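Local coordinates for Serine/threonine-protein kinase Tel1 (Chaetomium thermophilum, PDB 6SKY) that acts as a serine/threonine kinase of the ATM subfamily and probably activates checkpoint signalling when DNA is damaged, at residues Q1658-L1663 with L1839-N1844; F1800-V1805 with I1843-Y1848. All blocks are in the same frame, centred on the assembly; numbering follows the deposited sequence.

Contact 1: Q1658-L1663 with L1839-N1844; sequences QEYRRL and LKLLIN
Tyr1660 reaches across from its helix and brings the phenol end of its side chain against Asn1844, whose side chain it meets at about a right angle. The ring and amide planes are 89° apart, and it is the root of the asparagine that the hydroxyl meets: Tyr1660 OH lies 3.7 Å from Asn1844 CB. Beside it, Tyr1660 CE2 stands 4.0 Å from the backbone O of Asn1844, which approaches the ring at its edge, near its plane. With CG anti to the carbonyl carbon (chi1 -54°), the tyrosine extends toward helix 1836-1849, and its length suits a place where the nearest CA atoms, those of Tyr1660 and Asn1844, are 9.7 Å apart. This is helix-to-helix packing, consistent with the alpha-solenoid architecture of Tel1, made by helices far apart in sequence and away from the nucleotide site. One turn earlier than Asn1844, Leu1841 makes a looser van der Waals contact, its CD1 4.4 Å from Tyr1660 OH. The branched, purely hydrocarbon leucine suits this buried flank, where it also packs on Phe1798, while Tyr1660 rests on Pro1799 of the same helix, 1793-1808.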
ATOM      1  N   GLN A1658     -35.177  32.167  -6.254  1.00 42.00           N
ATOM      2  CA  GLN A1658     -34.533  33.422  -5.891  1.00 42.00           C
ATOM      3  C   GLN A1658     -35.248  34.610  -6.514  1.00 42.00           C
ATOM      4  O   GLN A1658     -35.380  35.659  -5.881  1.00 42.00           O
ATOM      5  CB  GLN A1658     -33.070  33.401  -6.307  1.00 42.00           C
ATOM      6  CG  GLN A1658     -32.113  33.261  -5.154  1.00 42.00           C
ATOM      7  CD  GLN A1658     -30.914  34.175  -5.292  1.00 42.00           C
ATOM      8  OE1 GLN A1658     -30.766  34.876  -6.294  1.00 42.00           O
ATOM      9  NE2 GLN A1658     -30.054  34.179  -4.283  1.00 42.00           N
ATOM     10  N   GLU A1659     -35.743  34.461  -7.740  1.00 41.31           N
ATOM     11  CA  GLU A1659     -36.479  35.554  -8.359  1.00 41.31           C
ATOM     12  C   GLU A1659     -37.849  35.726  -7.723  1.00 41.31           C
ATOM     13  O   GLU A1659     -38.301  36.852  -7.510  1.00 41.31           O
ATOM     14  CB  GLU A1659     -36.617  35.318  -9.855  1.00 41.31           C
ATOM     15  CG  GLU A1659     -35.701  34.245 -10.389  1.00 41.31           C
ATOM     16  CD  GLU A1659     -34.228  34.615 -10.334  1.00 41.31           C
ATOM     17  OE1 GLU A1659     -33.912  35.816 -10.205  1.00 41.31           O
ATOM     18  OE2 GLU A1659     -33.383  33.695 -10.418  1.00 41.31           O
ATOM     19  N   TYR A1660     -38.524  34.624  -7.413  1.00 35.55           N
ATOM     20  CA  TYR A1660     -39.808  34.730  -6.741  1.00 35.55           C
ATOM     21  C   TYR A1660     -39.660  35.358  -5.369  1.00 35.55           C
ATOM     22  O   TYR A1660     -40.594  35.997  -4.878  1.00 35.55           O
ATOM     23  CB  TYR A1660     -40.459  33.361  -6.609  1.00 35.55           C
ATOM     24  CG  TYR A1660     -40.602  32.588  -7.888  1.00 35.55           C
ATOM     25  CD1 TYR A1660     -40.596  33.215  -9.112  1.00 35.55           C
ATOM     26  CD2 TYR A1660     -40.751  31.220  -7.862  1.00 35.55           C
ATOM     27  CE1 TYR A1660     -40.723  32.497 -10.265  1.00 35.55           C
ATOM     28  CE2 TYR A1660     -40.885  30.502  -9.002  1.00 35.55           C
ATOM     29  CZ  TYR A1660     -40.867  31.139 -10.200  1.00 35.55           C
ATOM     30  OH  TYR A1660     -41.002  30.396 -11.339  1.00 35.55           O
ATOM     31  N   ARG A1661     -38.509  35.181  -4.727  1.00 44.53           N
ATOM     32  CA  ARG A1661     -38.305  35.798  -3.424  1.00 44.53           C
ATOM     33  C   ARG A1661     -37.824  37.230  -3.538  1.00 44.53           C
ATOM     34  O   ARG A1661     -38.036  38.020  -2.618  1.00 44.53           O
ATOM     35  CB  ARG A1661     -37.323  34.977  -2.601  1.00 44.53           C
ATOM     36  CG  ARG A1661     -37.945  33.698  -2.128  1.00 44.53           C
ATOM     37  CD  ARG A1661     -36.941  32.738  -1.573  1.00 44.53           C
ATOM     38  NE  ARG A1661     -37.586  31.465  -1.282  1.00 44.53           N
ATOM     39  CZ  ARG A1661     -36.954  30.399  -0.816  1.00 44.53           C
ATOM     40  NH1 ARG A1661     -35.652  30.445  -0.583  1.00 44.53           N
ATOM     41  NH2 ARG A1661     -37.628  29.287  -0.584  1.00 44.53           N
ATOM     42  N   ARG A1662     -37.178  37.581  -4.645  1.00 46.80           N
ATOM     43  CA  ARG A1662     -36.838  38.976  -4.876  1.00 46.80           C
ATOM     44  C   ARG A1662     -38.080  39.797  -5.178  1.00 46.80           C
ATOM     45  O   ARG A1662     -38.218  40.924  -4.696  1.00 46.80           O
ATOM     46  CB  ARG A1662     -35.838  39.082  -6.020  1.00 46.80           C
ATOM     47  CG  ARG A1662     -35.395  40.488  -6.308  1.00 46.80           C
ATOM     48  CD  ARG A1662     -34.584  40.551  -7.578  1.00 46.80           C
ATOM     49  NE  ARG A1662     -35.387  40.244  -8.753  1.00 46.80           N
ATOM     50  CZ  ARG A1662     -36.148  41.131  -9.387  1.00 46.80           C
ATOM     51  NH1 ARG A1662     -36.214  42.380  -8.953  1.00 46.80           N
ATOM     52  NH2 ARG A1662     -36.846  40.769 -10.453  1.00 46.80           N
ATOM     53  N   LEU A1663     -38.998  39.248  -5.973  1.00 44.50           N
ATOM     54  CA  LEU A1663     -40.223  39.963  -6.308  1.00 44.50           C
ATOM     55  C   LEU A1663     -41.128  40.106  -5.094  1.00 44.50           C
ATOM     56  O   LEU A1663     -41.447  41.218  -4.666  1.00 44.50           O
ATOM     57  CB  LEU A1663     -40.953  39.240  -7.433  1.00 44.50           C
ATOM     58  CG  LEU A1663     -40.216  39.205  -8.759  1.00 44.50           C
ATOM     59  CD1 LEU A1663     -40.918  38.284  -9.718  1.00 44.50           C
ATOM     60  CD2 LEU A1663     -40.155  40.592  -9.317  1.00 44.50           C
ATOM     61  N   LEU A1839     -42.218  21.977 -18.400  1.00 32.99           N
ATOM     62  CA  LEU A1839     -42.043  21.100 -17.254  1.00 32.99           C
ATOM     63  C   LEU A1839     -41.192  21.768 -16.186  1.00 32.99           C
ATOM     64  O   LEU A1839     -41.463  21.622 -14.989  1.00 32.99           O
ATOM     65  CB  LEU A1839     -41.423  19.787 -17.715  1.00 32.99           C
ATOM     66  CG  LEU A1839     -41.494  18.580 -16.796  1.00 32.99           C
ATOM     67  CD1 LEU A1839     -42.912  18.296 -16.423  1.00 32.99           C
ATOM     68  CD2 LEU A1839     -40.891  17.405 -17.499  1.00 32.99           C
ATOM     69  N   LYS A1840     -40.160  22.505 -16.596  1.00 31.10           N
ATOM     70  CA  LYS A1840     -39.405  23.300 -15.635  1.00 31.10           C
ATOM     71  C   LYS A1840     -40.304  24.268 -14.883  1.00 31.10           C
ATOM     72  O   LYS A1840     -40.144  24.466 -13.676  1.00 31.10           O
ATOM     73  CB  LYS A1840     -38.299  24.069 -16.338  1.00 31.10           C
ATOM     74  CG  LYS A1840     -37.051  23.284 -16.596  1.00 31.10           C
ATOM     75  CD  LYS A1840     -35.925  24.224 -16.936  1.00 31.10           C
ATOM     76  CE  LYS A1840     -34.734  23.486 -17.489  1.00 31.10           C
ATOM     77  NZ  LYS A1840     -33.964  22.794 -16.428  1.00 31.10           N
ATOM     78  N   LEU A1841     -41.251  24.886 -15.578  1.00 27.83           N
ATOM     79  CA  LEU A1841     -42.136  25.849 -14.938  1.00 27.83           C
ATOM     80  C   LEU A1841     -43.105  25.170 -13.988  1.00 27.83           C
ATOM     81  O   LEU A1841     -43.441  25.729 -12.944  1.00 27.83           O
ATOM     82  CB  LEU A1841     -42.886  26.637 -16.005  1.00 27.83           C
ATOM     83  CG  LEU A1841     -43.825  27.752 -15.580  1.00 27.83           C
ATOM     84  CD1 LEU A1841     -43.051  28.885 -14.980  1.00 27.83           C
ATOM     85  CD2 LEU A1841     -44.599  28.221 -16.767  1.00 27.83           C
ATOM     86  N   LEU A1842     -43.551  23.964 -14.320  1.00 28.05           N
ATOM     87  CA  LEU A1842     -44.381  23.202 -13.390  1.00 28.05           C
ATOM     88  C   LEU A1842     -43.621  22.865 -12.115  1.00 28.05           C
ATOM     89  O   LEU A1842     -44.147  22.999 -11.002  1.00 28.05           O
ATOM     90  CB  LEU A1842     -44.869  21.924 -14.054  1.00 28.05           C
ATOM     91  CG  LEU A1842     -46.240  21.997 -14.693  1.00 28.05           C
ATOM     92  CD1 LEU A1842     -46.596  20.640 -15.221  1.00 28.05           C
ATOM     93  CD2 LEU A1842     -47.237  22.456 -13.670  1.00 28.05           C
ATOM     94  N   ILE A1843     -42.382  22.408 -12.259  1.00 24.00           N
ATOM     95  CA  ILE A1843     -41.574  22.074 -11.093  1.00 24.00           C
ATOM     96  C   ILE A1843     -41.318  23.307 -10.239  1.00 24.00           C
ATOM     97  O   ILE A1843     -41.383  23.249  -9.006  1.00 24.00           O
ATOM     98  CB  ILE A1843     -40.268  21.408 -11.542  1.00 24.00           C
ATOM     99  CG1 ILE A1843     -40.565  20.016 -12.078  1.00 24.00           C
ATOM    100  CG2 ILE A1843     -39.298  21.340 -10.410  1.00 24.00           C
ATOM    101  CD1 ILE A1843     -39.581  19.559 -13.086  1.00 24.00           C
ATOM    102  N   ASN A1844     -41.034  24.443 -10.873  1.00 24.95           N
ATOM    103  CA  ASN A1844     -40.820  25.665 -10.109  1.00 24.95           C
ATOM    104  C   ASN A1844     -42.088  26.142  -9.421  1.00 24.95           C
ATOM    105  O   ASN A1844     -42.014  26.723  -8.340  1.00 24.95           O
ATOM    106  CB  ASN A1844     -40.267  26.753 -11.009  1.00 24.95           C
ATOM    107  CG  ASN A1844     -38.798  26.617 -11.223  1.00 24.95           C
ATOM    108  OD1 ASN A1844     -38.321  26.590 -12.346  1.00 24.95           O
ATOM    109  ND2 ASN A1844     -38.060  26.521 -10.140  1.00 24.95           N
TER

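Contact 2: F1800-V1805 with I1843-Y1848; sequences FVVHLV and INTILY
An offset T-shaped pair, the edge of Phe1800 against the face of Tyr1848, has its centroids 5.5 Å apart and its planes at 82°. It joins two helices, 1793-1808 and 1836-1849, in keeping with the alpha-solenoid architecture of Tel1; their segments cross at -48° with axes 10.1 Å apart at closest approach. Phe1800 starts out from its backbone pointing away from the other helix, but its flat ring swings back far enough for CE1 to lie 3.9 Å from Tyr1848 CZ. Tyr1848 OH lies 3.5 Å from Phe1800 CD1, at the edge of that ring. Tyr1848 comes to meet it with CG anti to the backbone N (chi1 175°), and its own ring edge takes His1803 CB at 4.0 Å from CE2. A turn earlier on the tyrosine's helix, Thr1845 sets its methyl CG2 4.1 Å from Val1802 CG1, a meeting of two small beta-branched residues where the backbones come nearest. The threonine's OG1 lies beside its own backbone N and bonds to Leu1841 O, which leaves CG2 to meet Val1802. Farther out, Phe1800 packs on Leu1674, and His1803 makes an edge-to-face pair with Trp1866. Ser1670, on the same helix as Leu1674, links the polar ends of the two helices' side chains: its OG hydrogen-bonds to both His1803 ND1 and Tyr1848 OH.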
ATOM      1  N   PHE A1800     -47.420  32.937  -9.081  1.00 30.55           N
ATOM      2  CA  PHE A1800     -48.244  33.844  -8.298  1.00 30.55           C
ATOM      3  C   PHE A1800     -49.717  33.654  -8.612  1.00 30.55           C
ATOM      4  O   PHE A1800     -50.559  33.686  -7.714  1.00 30.55           O
ATOM      5  CB  PHE A1800     -47.822  35.282  -8.561  1.00 30.55           C
ATOM      6  CG  PHE A1800     -46.382  35.542  -8.295  1.00 30.55           C
ATOM      7  CD1 PHE A1800     -45.848  35.330  -7.049  1.00 30.55           C
ATOM      8  CD2 PHE A1800     -45.563  36.014  -9.281  1.00 30.55           C
ATOM      9  CE1 PHE A1800     -44.531  35.572  -6.806  1.00 30.55           C
ATOM     10  CE2 PHE A1800     -44.247  36.257  -9.030  1.00 30.55           C
ATOM     11  CZ  PHE A1800     -43.736  36.035  -7.791  1.00 30.55           C
ATOM     12  N   VAL A1801     -50.045  33.435  -9.882  1.00 30.20           N
ATOM     13  CA  VAL A1801     -51.435  33.224 -10.259  1.00 30.20           C
ATOM     14  C   VAL A1801     -51.952  31.926  -9.667  1.00 30.20           C
ATOM     15  O   VAL A1801     -53.048  31.881  -9.092  1.00 30.20           O
ATOM     16  CB  VAL A1801     -51.580  33.240 -11.788  1.00 30.20           C
ATOM     17  CG1 VAL A1801     -52.994  32.931 -12.182  1.00 30.20           C
ATOM     18  CG2 VAL A1801     -51.174  34.578 -12.335  1.00 30.20           C
ATOM     19  N   VAL A1802     -51.183  30.846  -9.808  1.00 28.06           N
ATOM     20  CA  VAL A1802     -51.611  29.561  -9.263  1.00 28.06           C
ATOM     21  C   VAL A1802     -51.846  29.670  -7.765  1.00 28.06           C
ATOM     22  O   VAL A1802     -52.862  29.200  -7.242  1.00 28.06           O
ATOM     23  CB  VAL A1802     -50.582  28.471  -9.589  1.00 28.06           C
ATOM     24  CG1 VAL A1802     -50.903  27.229  -8.828  1.00 28.06           C
ATOM     25  CG2 VAL A1802     -50.581  28.184 -11.051  1.00 28.06           C
ATOM     26  N   HIS A1803     -50.918  30.307  -7.052  1.00 27.09           N
ATOM     27  CA  HIS A1803     -51.071  30.431  -5.611  1.00 27.09           C
ATOM     28  C   HIS A1803     -52.278  31.278  -5.247  1.00 27.09           C
ATOM     29  O   HIS A1803     -53.012  30.938  -4.319  1.00 27.09           O
ATOM     30  CB  HIS A1803     -49.813  31.018  -4.989  1.00 27.09           C
ATOM     31  CG  HIS A1803     -49.962  31.345  -3.539  1.00 27.09           C
ATOM     32  ND1 HIS A1803     -49.672  32.584  -3.022  1.00 27.09           N
ATOM     33  CD2 HIS A1803     -50.384  30.594  -2.499  1.00 27.09           C
ATOM     34  CE1 HIS A1803     -49.905  32.585  -1.724  1.00 27.09           C
ATOM     35  NE2 HIS A1803     -50.338  31.388  -1.382  1.00 27.09           N
ATOM     36  N   LEU A1804     -52.498  32.391  -5.947  1.00 32.80           N
ATOM     37  CA  LEU A1804     -53.632  33.247  -5.616  1.00 32.80           C
ATOM     38  C   LEU A1804     -54.951  32.519  -5.814  1.00 32.80           C
ATOM     39  O   LEU A1804     -55.853  32.619  -4.977  1.00 32.80           O
ATOM     40  CB  LEU A1804     -53.598  34.518  -6.455  1.00 32.80           C
ATOM     41  CG  LEU A1804     -52.665  35.618  -5.974  1.00 32.80           C
ATOM     42  CD1 LEU A1804     -52.552  36.680  -7.019  1.00 32.80           C
ATOM     43  CD2 LEU A1804     -53.194  36.212  -4.707  1.00 32.80           C
ATOM     44  N   VAL A1805     -55.072  31.750  -6.892  1.00 33.57           N
ATOM     45  CA  VAL A1805     -56.312  31.018  -7.126  1.00 33.57           C
ATOM     46  C   VAL A1805     -56.512  29.938  -6.070  1.00 33.57           C
ATOM     47  O   VAL A1805     -57.606  29.795  -5.503  1.00 33.57           O
ATOM     48  CB  VAL A1805     -56.319  30.427  -8.541  1.00 33.57           C
ATOM     49  CG1 VAL A1805     -57.473  29.483  -8.701  1.00 33.57           C
ATOM     50  CG2 VAL A1805     -56.404  31.531  -9.548  1.00 33.57           C
ATOM     51  N   ILE A1843     -42.382  22.408 -12.259  1.00 24.00           N
ATOM     52  CA  ILE A1843     -41.574  22.074 -11.093  1.00 24.00           C
ATOM     53  C   ILE A1843     -41.318  23.307 -10.239  1.00 24.00           C
ATOM     54  O   ILE A1843     -41.383  23.249  -9.006  1.00 24.00           O
ATOM     55  CB  ILE A1843     -40.268  21.408 -11.542  1.00 24.00           C
ATOM     56  CG1 ILE A1843     -40.565  20.016 -12.078  1.00 24.00           C
ATOM     57  CG2 ILE A1843     -39.298  21.340 -10.410  1.00 24.00           C
ATOM     58  CD1 ILE A1843     -39.581  19.559 -13.086  1.00 24.00           C
ATOM     59  N   ASN A1844     -41.034  24.443 -10.873  1.00 24.95           N
ATOM     60  CA  ASN A1844     -40.820  25.665 -10.109  1.00 24.95           C
ATOM     61  C   ASN A1844     -42.088  26.142  -9.421  1.00 24.95           C
ATOM     62  O   ASN A1844     -42.014  26.723  -8.340  1.00 24.95           O
ATOM     63  CB  ASN A1844     -40.267  26.753 -11.009  1.00 24.95           C
ATOM     64  CG  ASN A1844     -38.798  26.617 -11.223  1.00 24.95           C
ATOM     65  OD1 ASN A1844     -38.321  26.590 -12.346  1.00 24.95           O
ATOM     66  ND2 ASN A1844     -38.060  26.521 -10.140  1.00 24.95           N
ATOM     67  N   THR A1845     -43.256  25.895 -10.006  1.00 23.85           N
ATOM     68  CA  THR A1845     -44.491  26.239  -9.312  1.00 23.85           C
ATOM     69  C   THR A1845     -44.697  25.370  -8.081  1.00 23.85           C
ATOM     70  O   THR A1845     -45.112  25.866  -7.031  1.00 23.85           O
ATOM     71  CB  THR A1845     -45.682  26.105 -10.249  1.00 23.85           C
ATOM     72  OG1 THR A1845     -45.453  26.898 -11.412  1.00 23.85           O
ATOM     73  CG2 THR A1845     -46.930  26.590  -9.573  1.00 23.85           C
ATOM     74  N   ILE A1846     -44.435  24.068  -8.193  1.00 23.30           N
ATOM     75  CA  ILE A1846     -44.536  23.191  -7.027  1.00 23.30           C
ATOM     76  C   ILE A1846     -43.592  23.656  -5.926  1.00 23.30           C
ATOM     77  O   ILE A1846     -43.965  23.741  -4.747  1.00 23.30           O
ATOM     78  CB  ILE A1846     -44.250  21.737  -7.427  1.00 23.30           C
ATOM     79  CG1 ILE A1846     -45.322  21.217  -8.373  1.00 23.30           C
ATOM     80  CG2 ILE A1846     -44.183  20.863  -6.215  1.00 23.30           C
ATOM     81  CD1 ILE A1846     -45.051  19.835  -8.862  1.00 23.30           C
ATOM     82  N   LEU A1847     -42.351  23.968  -6.294  1.00 21.87           N
ATOM     83  CA  LEU A1847     -41.395  24.461  -5.313  1.00 21.87           C
ATOM     84  C   LEU A1847     -41.889  25.736  -4.651  1.00 21.87           C
ATOM     85  O   LEU A1847     -41.794  25.888  -3.433  1.00 21.87           O
ATOM     86  CB  LEU A1847     -40.045  24.704  -5.970  1.00 21.87           C
ATOM     87  CG  LEU A1847     -39.194  23.504  -6.328  1.00 21.87           C
ATOM     88  CD1 LEU A1847     -37.911  24.003  -6.908  1.00 21.87           C
ATOM     89  CD2 LEU A1847     -38.943  22.699  -5.100  1.00 21.87           C
ATOM     90  N   TYR A1848     -42.403  26.676  -5.439  1.00 19.43           N
ATOM     91  CA  TYR A1848     -42.876  27.929  -4.866  1.00 19.43           C
ATOM     92  C   TYR A1848     -44.035  27.700  -3.914  1.00 19.43           C
ATOM     93  O   TYR A1848     -44.129  28.354  -2.876  1.00 19.43           O
ATOM     94  CB  TYR A1848     -43.281  28.898  -5.968  1.00 19.43           C
ATOM     95  CG  TYR A1848     -43.890  30.167  -5.449  1.00 19.43           C
ATOM     96  CD1 TYR A1848     -43.100  31.160  -4.921  1.00 19.43           C
ATOM     97  CD2 TYR A1848     -45.253  30.371  -5.489  1.00 19.43           C
ATOM     98  CE1 TYR A1848     -43.643  32.304  -4.445  1.00 19.43           C
ATOM     99  CE2 TYR A1848     -45.803  31.516  -5.008  1.00 19.43           C
ATOM    100  CZ  TYR A1848     -44.992  32.480  -4.490  1.00 19.43           C
ATOM    101  OH  TYR A1848     -45.529  33.637  -4.010  1.00 19.43           O
TER

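The two contacts have centres about 8 Å apart and both end on helix 1836-1849, their segments overlapping at Ile1843 and Asn1844. Along the chain 1658-1663 comes first, then 1800-1805, so one helix receives a partner distant in sequence in contact 1 and, in contact 2, the helix two before it. They also touch directly: Tyr1660 CD2 lies 3.8 Å from Tyr1848 CD1, the rings turned about 85° from each other, and Leu1663 CD1 packs 4.0 Å from Phe1800 CE2. Three helices therefore meet in one continuous, largely aromatic and apolar packing region, which joins parts of the chain well separated in sequence at a distance from the ATP-analogue and magnesium sites.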